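Local coordinates for protein KLLA0E08119p (Kluyveromyces lactis, PDB 3VA7) that probably carboxylates urea using hydrogencarbonate, ATP and a biotin cofactor, forming the urea carboxylase part of a longer enzyme that also hydrolyses the product, at residues A[233-238]-A[461-466]; A[254-259]-A[270-275]; A[958-963]-A[1043-1048]; A[966-971]-A[1007-1012]. One frame throughout, in Å; residues are numbered along the deposited sequence.

Contact 1: A[233-238]-A[461-466]; sequences NARHVE and AKVATK
T465 grips the carbonyl of A234 from two directions where the loop after helix 456-460 meets the beginning of strand 235-244, part of the antiparallel sheet in the biotin carboxylase domain, whose central part has the ATP-grasp fold. The directions of the touching parts are 81° apart, so the loop passes across the strand end and does not extend the sheet. T465 N donates to A234 O over 2.8 Å, reaching it almost head-on. T465 OG1 gives the same oxygen a second bond, this one from above the carbonyl plane, 47° out of it. OG1 stands beside its own backbone N, and this places both donors within range of one acceptor.

R235 can be traced outward along its length. CB is directed along the flank of the loop, and CG, held beside the backbone N, makes the nearest approach, 3.4 Å from V463 O. CD follows at 3.8 Å from that same V463 O. A bend at chi3 (57°) then turns the chain, and NE comes within 4.3 Å of V463 CG2, obliquely to the guanidinium. At the tip, NH2 forms a salt bridge with D256 OD2 and meets P273 O at a doubtfully short modelled length; NH1 has only weak links, to N274 O and E308. The aliphatic shank therefore packs on the loop, while D256 balances the charge. Further along the strand, H236 NE2 donates to E238 OE1, which lies in the imidazole plane, whereas H236 CB sits 3.8 Å from T465 OG1.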
loop_
_atom_site.group_PDB
_atom_site.type_symbol
_atom_site.label_atom_id
_atom_site.label_comp_id
_atom_site.label_asym_id
_atom_site.label_seq_id
_atom_site.Cartn_x
_atom_site.Cartn_y
_atom_site.Cartn_z
ATOM N N ASN A 233 13.813 -39.422 24.306
ATOM C CA ASN A 233 13.200 -38.119 23.953
ATOM C C ASN A 233 14.093 -36.898 24.232
ATOM O O ASN A 233 14.060 -36.278 25.300
ATOM C CB ASN A 233 11.793 -37.963 24.552
ATOM C CG ASN A 233 10.690 -38.302 23.533
ATOM O OD1 ASN A 233 9.765 -37.498 23.286
ATOM N ND2 ASN A 233 10.811 -39.486 22.906
ATOM N N ALA A 234 14.859 -36.564 23.206
ATOM C CA ALA A 234 16.138 -35.870 23.340
ATOM C C ALA A 234 16.053 -34.346 23.405
ATOM O O ALA A 234 15.390 -33.716 22.581
ATOM C CB ALA A 234 17.099 -36.318 22.162
ATOM N N ARG A 235 16.771 -33.773 24.369
ATOM C CA ARG A 235 16.966 -32.322 24.458
ATOM C C ARG A 235 18.266 -31.846 23.776
ATOM O O ARG A 235 19.113 -32.660 23.385
ATOM C CB ARG A 235 16.853 -31.859 25.905
ATOM C CG ARG A 235 15.416 -31.922 26.378
ATOM C CD ARG A 235 15.308 -31.693 27.845
ATOM N NE ARG A 235 15.893 -30.415 28.236
ATOM C CZ ARG A 235 16.091 -30.034 29.501
ATOM N NH1 ARG A 235 15.752 -30.834 30.507
ATOM N NH2 ARG A 235 16.634 -28.849 29.778
ATOM N N HIS A 236 18.396 -30.533 23.590
ATOM C CA HIS A 236 19.590 -29.937 22.965
ATOM C C HIS A 236 20.136 -28.889 23.940
ATOM O O HIS A 236 19.565 -27.791 24.068
ATOM C CB HIS A 236 19.188 -29.340 21.627
ATOM C CG HIS A 236 20.277 -28.628 20.894
ATOM N ND1 HIS A 236 20.655 -28.987 19.613
ATOM C CD2 HIS A 236 21.007 -27.524 21.209
ATOM C CE1 HIS A 236 21.598 -28.158 19.187
ATOM N NE2 HIS A 236 21.828 -27.260 20.135
ATOM N N VAL A 237 21.187 -29.243 24.683
ATOM C CA VAL A 237 21.736 -28.316 25.648
ATOM C C VAL A 237 23.101 -27.975 25.128
ATOM O O VAL A 237 23.880 -28.872 24.809
ATOM C CB VAL A 237 21.826 -28.895 27.037
ATOM C CG1 VAL A 237 22.314 -27.841 27.996
ATOM C CG2 VAL A 237 20.462 -29.415 27.493
ATOM N N GLU A 238 23.396 -26.691 24.972
ATOM C CA GLU A 238 24.676 -26.332 24.430
ATOM C C GLU A 238 25.386 -25.430 25.416
ATOM O O GLU A 238 24.744 -24.761 26.259
ATOM C CB GLU A 238 24.506 -25.699 23.054
ATOM C CG GLU A 238 23.800 -24.322 23.074
ATOM C CD GLU A 238 23.343 -23.864 21.702
ATOM O OE1 GLU A 238 23.322 -24.668 20.728
ATOM O OE2 GLU A 238 22.992 -22.674 21.603
ATOM N N ALA A 461 7.617 -27.228 30.629
ATOM C CA ALA A 461 8.975 -27.490 30.206
ATOM C C ALA A 461 9.082 -28.866 29.574
ATOM O O ALA A 461 10.160 -29.408 29.453
ATOM C CB ALA A 461 9.974 -27.302 31.381
ATOM N N LYS A 462 7.963 -29.422 29.130
ATOM C CA LYS A 462 8.021 -30.708 28.428
ATOM C C LYS A 462 8.502 -30.521 26.981
ATOM O O LYS A 462 7.827 -30.898 26.031
ATOM C CB LYS A 462 6.703 -31.517 28.537
ATOM C CG LYS A 462 5.905 -31.297 29.852
ATOM C CD LYS A 462 5.706 -32.620 30.656
ATOM C CE LYS A 462 5.062 -33.802 29.840
ATOM N NZ LYS A 462 3.665 -34.170 30.252
ATOM N N VAL A 463 9.695 -29.944 26.858
ATOM C CA VAL A 463 10.365 -29.604 25.586
ATOM C C VAL A 463 11.333 -30.694 25.110
ATOM O O VAL A 463 12.110 -31.223 25.893
ATOM C CB VAL A 463 11.216 -28.265 25.716
ATOM C CG1 VAL A 463 10.349 -27.077 26.065
ATOM C CG2 VAL A 463 12.353 -28.391 26.761
ATOM N N ALA A 464 11.317 -31.002 23.825
ATOM C CA ALA A 464 12.291 -31.926 23.272
ATOM C C ALA A 464 12.520 -31.598 21.810
ATOM O O ALA A 464 11.657 -31.024 21.179
ATOM C CB ALA A 464 11.809 -33.324 23.419
ATOM N N THR A 465 13.680 -31.970 21.284
ATOM C CA THR A 465 14.044 -31.729 19.890
ATOM C C THR A 465 12.936 -32.191 18.919
ATOM O O THR A 465 12.951 -31.891 17.707
ATOM C CB THR A 465 15.458 -32.346 19.580
ATOM O OG1 THR A 465 16.444 -31.753 20.452
ATOM C CG2 THR A 465 15.896 -32.099 18.133
ATOM N N LYS A 466 11.942 -32.876 19.478
ATOM C CA LYS A 466 10.922 -33.538 18.673
ATOM C C LYS A 466 9.556 -32.812 18.682
ATOM O O LYS A 466 8.797 -32.878 17.698
ATOM C CB LYS A 466 10.783 -34.992 19.161
ATOM C CG LYS A 466 10.262 -35.981 18.123
ATOM C CD LYS A 466 10.990 -35.847 16.761
ATOM C CE LYS A 466 9.978 -36.074 15.585
ATOM N NZ LYS A 466 10.595 -36.079 14.228
#

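Contact 2: A[254-259]-A[270-275]; sequences ERDCSL and TPAPNL
E254 and T270 are brought together by two first torsions. In E254, CG lies between the backbone N and the carbonyl carbon (chi1 87°), and a second bend at chi2 folds the carboxylate back towards the 270-275 loop. In T270, OG1 is opposite the backbone N (chi1 -158°), which turns the hydroxyl to E254 O, to which it donates; the modelled length is too short to be trusted at this resolution.

The E254 carboxylate makes the second polar link. A272 N donates to E254 OE2 over 3.0 Å, arriving from above the carboxylate plane and 39° out of it. P271, preceded by a cis peptide bond, sets CB 3.5 Å from that OE2, and A272 CB packs 3.8 Å from E254 CG. OE2 also forms a salt bridge with R280, so the buried acid is probably kept ionised by its second partner.

D256 points its CB at the loop, 4.1 Å from A272 CB, and its side chain crosses P273 at about a right angle. Its OD1 accepts from S258 N over 3.0 Å, closing an Asx turn.

Strand 249-261 lies between 235-244 and 264-270 in the antiparallel sheet of the biotin carboxylase domain. The loop leads from 264-270 into helix 277-293, which supplies R280, and helix 326-333 packs against both R255 and T270.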
loop_
_atom_site.group_PDB
_atom_site.type_symbol
_atom_site.label_atom_id
_atom_site.label_comp_id
_atom_site.label_asym_id
_atom_site.label_seq_id
_atom_site.Cartn_x
_atom_site.Cartn_y
_atom_site.Cartn_z
ATOM N N GLU A 254 24.932 -22.284 29.669
ATOM C CA GLU A 254 24.295 -23.241 28.776
ATOM C C GLU A 254 22.933 -22.749 28.337
ATOM O O GLU A 254 22.255 -21.976 29.042
ATOM C CB GLU A 254 24.150 -24.631 29.428
ATOM C CG GLU A 254 22.890 -24.822 30.255
ATOM C CD GLU A 254 22.915 -24.024 31.548
ATOM O OE1 GLU A 254 23.936 -23.335 31.845
ATOM O OE2 GLU A 254 21.909 -24.102 32.287
ATOM N N ARG A 255 22.534 -23.218 27.169
ATOM C CA ARG A 255 21.291 -22.803 26.591
ATOM C C ARG A 255 20.638 -24.080 26.171
ATOM O O ARG A 255 21.311 -25.013 25.738
ATOM C CB ARG A 255 21.516 -21.904 25.367
ATOM C CG ARG A 255 22.302 -20.660 25.683
ATOM C CD ARG A 255 22.529 -19.759 24.474
ATOM N NE ARG A 255 23.449 -20.296 23.477
ATOM C CZ ARG A 255 24.651 -19.791 23.204
ATOM N NH1 ARG A 255 25.116 -18.703 23.844
ATOM N NH2 ARG A 255 25.401 -20.366 22.262
ATOM N N ASP A 256 19.316 -24.107 26.300
ATOM C CA ASP A 256 18.497 -25.151 25.751
ATOM C C ASP A 256 17.876 -24.682 24.418
ATOM O O ASP A 256 17.271 -23.622 24.335
ATOM C CB ASP A 256 17.441 -25.459 26.770
ATOM C CG ASP A 256 16.613 -26.613 26.401
ATOM O OD1 ASP A 256 15.928 -26.598 25.338
ATOM O OD2 ASP A 256 16.641 -27.551 27.209
ATOM N N CYS A 257 18.015 -25.504 23.383
ATOM C CA CYS A 257 17.626 -25.165 22.037
ATOM C C CYS A 257 16.816 -26.299 21.473
ATOM O O CYS A 257 16.794 -26.556 20.262
ATOM C CB CYS A 257 18.868 -24.897 21.188
ATOM S SG CYS A 257 19.899 -23.478 21.779
ATOM N N SER A 258 16.105 -26.964 22.367
ATOM C CA SER A 258 15.227 -28.080 22.006
ATOM C C SER A 258 14.075 -27.722 21.050
ATOM O O SER A 258 13.695 -28.558 20.234
ATOM C CB SER A 258 14.692 -28.743 23.272
ATOM O OG SER A 258 15.674 -28.750 24.306
ATOM N N LEU A 259 13.521 -26.500 21.122
ATOM C CA LEU A 259 12.317 -26.194 20.324
ATOM C C LEU A 259 12.666 -25.921 18.865
ATOM O O LEU A 259 12.804 -24.777 18.430
ATOM C CB LEU A 259 11.481 -25.061 20.967
ATOM C CG LEU A 259 10.842 -25.380 22.344
ATOM C CD1 LEU A 259 10.272 -24.161 23.031
ATOM C CD2 LEU A 259 9.771 -26.482 22.261
ATOM N N THR A 270 17.689 -19.920 28.590
ATOM C CA THR A 270 18.765 -20.084 29.522
ATOM C C THR A 270 18.249 -19.594 30.881
ATOM O O THR A 270 17.441 -18.644 30.946
ATOM C CB THR A 270 20.065 -19.327 29.041
ATOM O OG1 THR A 270 21.219 -19.889 29.665
ATOM C CG2 THR A 270 20.044 -17.841 29.357
ATOM N N PRO A 271 18.658 -20.273 31.969
ATOM C CA PRO A 271 19.403 -21.557 32.029
ATOM C C PRO A 271 18.582 -22.658 31.448
ATOM O O PRO A 271 17.398 -22.497 31.288
ATOM C CB PRO A 271 19.566 -21.823 33.535
ATOM C CG PRO A 271 19.486 -20.458 34.198
ATOM C CD PRO A 271 18.546 -19.624 33.292
ATOM N N ALA A 272 19.198 -23.779 31.122
ATOM C CA ALA A 272 18.421 -24.939 30.740
ATOM C C ALA A 272 17.452 -25.322 31.891
ATOM O O ALA A 272 17.829 -25.347 33.069
ATOM C CB ALA A 272 19.329 -26.068 30.408
ATOM N N PRO A 273 16.183 -25.602 31.555
ATOM C CA PRO A 273 15.298 -26.083 32.610
ATOM C C PRO A 273 15.630 -27.550 32.960
ATOM O O PRO A 273 16.160 -28.267 32.110
ATOM C CB PRO A 273 13.931 -26.005 31.940
ATOM C CG PRO A 273 14.228 -26.348 30.492
ATOM C CD PRO A 273 15.514 -25.600 30.234
ATOM N N ASN A 274 15.312 -27.968 34.194
ATOM C CA ASN A 274 15.369 -29.389 34.632
ATOM C C ASN A 274 16.700 -30.036 34.359
ATOM O O ASN A 274 16.782 -31.101 33.716
ATOM C CB ASN A 274 14.275 -30.246 33.982
ATOM C CG ASN A 274 12.865 -29.787 34.346
ATOM O OD1 ASN A 274 12.566 -29.441 35.509
ATOM N ND2 ASN A 274 11.987 -29.763 33.334
ATOM N N LEU A 275 17.740 -29.345 34.817
ATOM C CA LEU A 275 19.096 -29.827 34.695
ATOM C C LEU A 275 19.788 -29.570 36.010
ATOM O O LEU A 275 19.864 -28.424 36.468
ATOM C CB LEU A 275 19.820 -29.129 33.559
ATOM C CG LEU A 275 21.316 -29.366 33.391
ATOM C CD1 LEU A 275 21.575 -30.645 32.637
ATOM C CD2 LEU A 275 21.880 -28.183 32.628
#

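Contact 3: A[958-963]-A[1043-1048]; sequences PNNVDF and GYQLVG. With URE (urea), chain C.
N960 and Q1045 bury the most surface here, followed by V961, where the first turn of helix 960-967 meets strand 1045-1049 in the carboxyltransferase domain. The N960 and Q1045 side chains cross at about a right angle with their amide planes 80° apart, and their CB atoms stand 3.9 Å from each other (N960 CB to Q1045 CB). The orientation of the N960 amide is uncertain, so its polar pairing cannot be assigned. Q1045, bent at chi2 (-61°), also lays its amide beside the F963 ring: Q1045 CD is 3.9 Å from F963 CD2, with the two planes 53° apart.

V961 makes the apolar part, its CG2 lying 3.6 Å from V1047 CG2. Its backbone N donates to a water at 3.2 Å, and that water passes a hydrogen bond on to L1046 O. N959 OD1, as N-cap, accepts from D962 N.

Y1044, whose CB points away from the helix, instead lies beside the bound urea, obliquely to it: Y1044 CD2 is 3.2 Å from the urea carbon, and its OH bonds to D728. The chemistry thus divides at one peptide: Y1044 lines the substrate pocket, while Q1045 packs on N960 and F963, and a water bridges V961 to L1046.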
loop_
_atom_site.group_PDB
_atom_site.type_symbol
_atom_site.label_atom_id
_atom_site.label_comp_id
_atom_site.label_asym_id
_atom_site.label_seq_id
_atom_site.Cartn_x
_atom_site.Cartn_y
_atom_site.Cartn_z
ATOM N N PRO A 958 -1.066 12.328 -32.094
ATOM C CA PRO A 958 -0.484 11.194 -31.372
ATOM C C PRO A 958 0.457 11.570 -30.219
ATOM O O PRO A 958 0.700 10.726 -29.350
ATOM C CB PRO A 958 0.297 10.452 -32.493
ATOM C CG PRO A 958 0.729 11.530 -33.423
ATOM C CD PRO A 958 -0.389 12.575 -33.383
ATOM N N ASN A 959 0.961 12.809 -30.215
ATOM C CA ASN A 959 1.924 13.271 -29.232
ATOM C C ASN A 959 1.428 14.540 -28.497
ATOM O O ASN A 959 1.269 15.604 -29.130
ATOM C CB ASN A 959 3.279 13.576 -29.903
ATOM C CG ASN A 959 4.325 14.161 -28.908
ATOM O OD1 ASN A 959 4.231 15.343 -28.513
ATOM N ND2 ASN A 959 5.316 13.329 -28.496
ATOM N N ASN A 960 1.250 14.448 -27.168
ATOM C CA ASN A 960 0.645 15.522 -26.377
ATOM C C ASN A 960 1.495 16.812 -26.388
ATOM O O ASN A 960 0.960 17.963 -26.425
ATOM C CB ASN A 960 0.336 15.057 -24.946
ATOM C CG ASN A 960 -0.676 13.884 -24.880
ATOM O OD1 ASN A 960 -1.242 13.437 -25.903
ATOM N ND2 ASN A 960 -0.913 13.376 -23.661
ATOM N N VAL A 961 2.818 16.667 -26.382
ATOM C CA VAL A 961 3.642 17.863 -26.287
ATOM C C VAL A 961 3.530 18.626 -27.564
ATOM O O VAL A 961 3.414 19.857 -27.535
ATOM C CB VAL A 961 5.076 17.545 -25.915
ATOM C CG1 VAL A 961 6.065 18.756 -26.227
ATOM C CG2 VAL A 961 5.134 17.081 -24.452
ATOM N N ASP A 962 3.466 17.907 -28.685
ATOM C CA ASP A 962 3.253 18.538 -29.983
ATOM C C ASP A 962 1.927 19.319 -30.132
ATOM O O ASP A 962 1.922 20.428 -30.670
ATOM C CB ASP A 962 3.374 17.507 -31.096
ATOM C CG ASP A 962 4.798 17.046 -31.312
ATOM O OD1 ASP A 962 5.742 17.812 -31.045
ATOM O OD2 ASP A 962 4.965 15.902 -31.769
ATOM N N PHE A 963 0.823 18.744 -29.677
ATOM C CA PHE A 963 -0.370 19.502 -29.433
ATOM C C PHE A 963 -0.167 20.807 -28.600
ATOM O O PHE A 963 -0.572 21.886 -29.076
ATOM C CB PHE A 963 -1.414 18.621 -28.784
ATOM C CG PHE A 963 -2.574 19.378 -28.265
ATOM C CD1 PHE A 963 -3.460 19.993 -29.139
ATOM C CD2 PHE A 963 -2.770 19.519 -26.893
ATOM C CE1 PHE A 963 -4.542 20.738 -28.650
ATOM C CE2 PHE A 963 -3.827 20.235 -26.407
ATOM C CZ PHE A 963 -4.705 20.852 -27.268
ATOM N N GLY A 1043 -6.485 12.888 -17.364
ATOM C CA GLY A 1043 -7.042 13.578 -18.497
ATOM C C GLY A 1043 -6.096 14.653 -18.960
ATOM O O GLY A 1043 -6.310 15.226 -20.038
ATOM N N TYR A 1044 -5.066 14.955 -18.176
ATOM C CA TYR A 1044 -4.081 15.997 -18.597
ATOM C C TYR A 1044 -3.142 15.515 -19.752
ATOM O O TYR A 1044 -2.905 14.302 -19.912
ATOM C CB TYR A 1044 -3.221 16.423 -17.422
ATOM C CG TYR A 1044 -3.832 17.430 -16.462
ATOM C CD1 TYR A 1044 -3.038 18.459 -15.908
ATOM C CD2 TYR A 1044 -5.173 17.348 -16.056
ATOM C CE1 TYR A 1044 -3.571 19.379 -15.023
ATOM C CE2 TYR A 1044 -5.706 18.248 -15.135
ATOM C CZ TYR A 1044 -4.895 19.266 -14.631
ATOM O OH TYR A 1044 -5.403 20.190 -13.740
ATOM N N GLN A 1045 -2.633 16.471 -20.533
ATOM C CA GLN A 1045 -1.594 16.258 -21.559
ATOM C C GLN A 1045 -0.284 15.865 -20.924
ATOM O O GLN A 1045 0.211 16.534 -20.023
ATOM C CB GLN A 1045 -1.433 17.504 -22.426
ATOM C CG GLN A 1045 -2.773 17.960 -23.114
ATOM C CD GLN A 1045 -3.344 16.919 -24.055
ATOM O OE1 GLN A 1045 -4.561 16.900 -24.334
ATOM N NE2 GLN A 1045 -2.487 16.040 -24.552
ATOM N N LEU A 1046 0.267 14.749 -21.360
ATOM C CA LEU A 1046 1.421 14.143 -20.714
ATOM C C LEU A 1046 2.750 14.601 -21.320
ATOM O O LEU A 1046 2.954 14.579 -22.504
ATOM C CB LEU A 1046 1.308 12.610 -20.734
ATOM C CG LEU A 1046 -0.039 12.029 -20.300
ATOM C CD1 LEU A 1046 -0.067 10.532 -20.472
ATOM C CD2 LEU A 1046 -0.464 12.436 -18.840
ATOM N N VAL A 1047 3.700 14.920 -20.455
ATOM C CA VAL A 1047 4.826 15.758 -20.809
ATOM C C VAL A 1047 6.124 15.122 -20.279
ATOM O O VAL A 1047 7.191 15.307 -20.856
ATOM C CB VAL A 1047 4.436 17.103 -20.220
ATOM C CG1 VAL A 1047 5.322 17.660 -19.106
ATOM C CG2 VAL A 1047 3.922 18.016 -21.246
ATOM N N GLY A 1048 6.056 14.309 -19.227
ATOM C CA GLY A 1048 7.283 13.751 -18.675
ATOM C C GLY A 1048 7.042 13.155 -17.312
ATOM O O GLY A 1048 5.876 12.996 -16.900
HETATM C C URE C . -6.019 14.844 -14.197
HETATM O O URE C . -5.131 15.247 -13.404
HETATM N N1 URE C . -5.831 13.832 -15.007
HETATM N N2 URE C . -7.242 15.374 -14.351
HETATM O O HOH W 1 4.088 13.990 -25.050
#

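Contact 4: A[966-971]-A[1007-1012]; sequences DVNDID and RYLGTK
N968 reaches from the end of helix 960-967 to the backbone of L1009, in the carboxyltransferase domain; the helix closes with a Schellman motif in which D969 takes positive phi.

The polar contacts belong to that one amide. L1009 N donates to N968 OD1 over 3.1 Å; the donor lies in the carbonyl plane of N968 but well to the side, with a C=O...donor angle of 99°. N968 ND2 returns a weak bond to L1009 O at 3.0 Å. The amide thus reads both the N-H and the C=O of a single residue, which, with the bond from ND2 to I964 O one helical turn back, helps set its rotation. CG beside the backbone N (chi1 -83°) carries the amide to the loop. The same amide lies against the tyrosine next door, N968 ND2 being 3.3 Å from Y1008 CB, with amide and ring planes inclined to each other.

The aromatic contact is made by I970, which extends CD1 over one face of the Y1008 ring in a CH-pi contact, 25° off the ring normal and displaced toward the rim. M978 of helix 972-979 also touches this tyrosine.

Apolar packing completes the junction: V967 CG1 meets L1009 CB at 4.4 Å, while helix 1133-1142 touches both side chains, through F1138 and A1135 respectively. V967 CG1 makes its closest approach to the loop at the backbone, 3.9 Å from L1009 O.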
loop_
_atom_site.group_PDB
_atom_site.type_symbol
_atom_site.label_atom_id
_atom_site.label_comp_id
_atom_site.label_asym_id
_atom_site.label_seq_id
_atom_site.Cartn_x
_atom_site.Cartn_y
_atom_site.Cartn_z
ATOM N N ASP A 966 1.813 23.090 -30.849
ATOM C CA ASP A 966 1.071 23.555 -32.021
ATOM C C ASP A 966 -0.049 24.563 -31.688
ATOM O O ASP A 966 -0.196 25.581 -32.362
ATOM C CB ASP A 966 0.559 22.325 -32.789
ATOM C CG ASP A 966 -0.069 22.645 -34.149
ATOM O OD1 ASP A 966 -0.821 21.747 -34.616
ATOM O OD2 ASP A 966 0.174 23.708 -34.788
ATOM N N VAL A 967 -0.834 24.304 -30.641
ATOM C CA VAL A 967 -1.988 25.155 -30.361
ATOM C C VAL A 967 -1.517 26.507 -29.821
ATOM O O VAL A 967 -2.185 27.558 -29.960
ATOM C CB VAL A 967 -3.074 24.439 -29.534
ATOM C CG1 VAL A 967 -2.605 24.185 -28.086
ATOM C CG2 VAL A 967 -4.369 25.232 -29.563
ATOM N N ASN A 968 -0.328 26.500 -29.271
ATOM C CA ASN A 968 0.263 27.735 -28.802
ATOM C C ASN A 968 1.205 28.425 -29.788
ATOM O O ASN A 968 1.738 29.479 -29.484
ATOM C CB ASN A 968 1.001 27.455 -27.504
ATOM C CG ASN A 968 0.093 27.468 -26.327
ATOM O OD1 ASN A 968 -0.302 28.542 -25.885
ATOM N ND2 ASN A 968 -0.244 26.295 -25.799
ATOM N N ASP A 969 1.437 27.812 -30.948
ATOM C CA ASP A 969 2.398 28.309 -31.909
ATOM C C ASP A 969 3.806 28.446 -31.414
ATOM O O ASP A 969 4.409 29.498 -31.649
ATOM C CB ASP A 969 1.985 29.682 -32.386
ATOM C CG ASP A 969 1.420 29.635 -33.755
ATOM O OD1 ASP A 969 2.223 29.457 -34.746
ATOM O OD2 ASP A 969 0.165 29.712 -33.805
ATOM N N ILE A 970 4.324 27.430 -30.731
ATOM C CA ILE A 970 5.722 27.463 -30.306
ATOM C C ILE A 970 6.383 26.169 -30.730
ATOM O O ILE A 970 5.702 25.338 -31.273
ATOM C CB ILE A 970 5.864 27.666 -28.770
ATOM C CG1 ILE A 970 5.103 26.574 -27.987
ATOM C CG2 ILE A 970 5.418 29.054 -28.381
ATOM C CD1 ILE A 970 5.068 26.814 -26.499
ATOM N N ASP A 971 7.690 26.026 -30.491
ATOM C CA ASP A 971 8.409 24.769 -30.750
ATOM C C ASP A 971 8.193 23.909 -29.533
ATOM O O ASP A 971 8.043 24.425 -28.412
ATOM C CB ASP A 971 9.957 24.924 -31.005
ATOM C CG ASP A 971 10.633 23.558 -31.553
ATOM O OD1 ASP A 971 11.367 22.811 -30.791
ATOM O OD2 ASP A 971 10.392 23.197 -32.760
ATOM N N ARG A 1007 1.749 30.181 -19.254
ATOM C CA ARG A 1007 0.444 29.567 -19.214
ATOM C C ARG A 1007 0.028 29.400 -20.621
ATOM O O ARG A 1007 -0.211 30.376 -21.302
ATOM C CB ARG A 1007 -0.558 30.403 -18.420
ATOM C CG ARG A 1007 -0.103 30.617 -17.030
ATOM C CD ARG A 1007 -0.893 31.655 -16.298
ATOM N NE ARG A 1007 -0.306 31.865 -14.982
ATOM C CZ ARG A 1007 -0.687 32.817 -14.120
ATOM N NH1 ARG A 1007 -1.676 33.646 -14.424
ATOM N NH2 ARG A 1007 -0.049 32.948 -12.942
ATOM N N TYR A 1008 -0.068 28.139 -21.020
ATOM C CA TYR A 1008 -0.304 27.706 -22.375
ATOM C C TYR A 1008 -1.732 27.220 -22.545
ATOM O O TYR A 1008 -2.336 26.628 -21.614
ATOM C CB TYR A 1008 0.678 26.573 -22.639
ATOM C CG TYR A 1008 2.140 27.049 -22.730
ATOM C CD1 TYR A 1008 2.423 28.367 -23.096
ATOM C CD2 TYR A 1008 3.223 26.170 -22.530
ATOM C CE1 TYR A 1008 3.712 28.834 -23.223
ATOM C CE2 TYR A 1008 4.562 26.618 -22.685
ATOM C CZ TYR A 1008 4.797 27.970 -23.026
ATOM O OH TYR A 1008 6.087 28.516 -23.197
ATOM N N LEU A 1009 -2.311 27.474 -23.719
ATOM C CA LEU A 1009 -3.585 26.859 -24.046
ATOM C C LEU A 1009 -3.441 25.326 -24.121
ATOM O O LEU A 1009 -2.330 24.792 -24.214
ATOM C CB LEU A 1009 -4.042 27.391 -25.368
ATOM C CG LEU A 1009 -4.433 28.865 -25.565
ATOM C CD1 LEU A 1009 -4.981 28.993 -26.981
ATOM C CD2 LEU A 1009 -5.516 29.313 -24.534
ATOM N N GLY A 1010 -4.545 24.602 -24.109
ATOM C CA GLY A 1010 -4.464 23.148 -24.072
ATOM C C GLY A 1010 -5.848 22.590 -23.974
ATOM O O GLY A 1010 -6.812 23.264 -24.360
ATOM N N THR A 1011 -5.972 21.381 -23.457
ATOM C CA THR A 1011 -7.263 20.789 -23.231
ATOM C C THR A 1011 -7.009 19.516 -22.436
ATOM O O THR A 1011 -5.889 19.005 -22.399
ATOM C CB THR A 1011 -8.017 20.395 -24.539
ATOM O OG1 THR A 1011 -9.307 19.880 -24.197
ATOM C CG2 THR A 1011 -7.300 19.248 -25.317
ATOM N N LYS A 1012 -8.051 19.009 -21.807
ATOM C CA LYS A 1012 -7.967 17.782 -21.071
ATOM C C LYS A 1012 -8.523 16.737 -22.004
ATOM O O LYS A 1012 -9.213 17.086 -22.979
ATOM C CB LYS A 1012 -8.767 17.933 -19.794
ATOM C CG LYS A 1012 -8.030 18.852 -18.760
ATOM C CD LYS A 1012 -8.957 19.890 -18.159
ATOM C CE LYS A 1012 -8.322 20.569 -16.987
ATOM N NZ LYS A 1012 -9.228 21.551 -16.396
#

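How the contacts relate
The four contacts form two pairs on opposite sides of the chain's centre. Contacts 1 and 2, with centres 8 Å apart, share the biotin carboxylase sheet: H236 O probably accepts from C257 N at 2.8 Å between adjacent strands, and contact 2 is nested within the loop closed by contact 1. Contacts 3 and 4, centres 10 Å apart, share helix 960-967 and join where F963 CZ lies 3.6 Å from T1011 CG2. Contact 3 borders the urea pocket, with the side chain of Y1044 about 6 Å from the biotin group, whereas G1010 of contact 4 is about 13 Å from urea. D728 also serves contact 4, its OD2 pairing with K1012 NZ. Contacts 1 and 3 have centres about 69 Å apart.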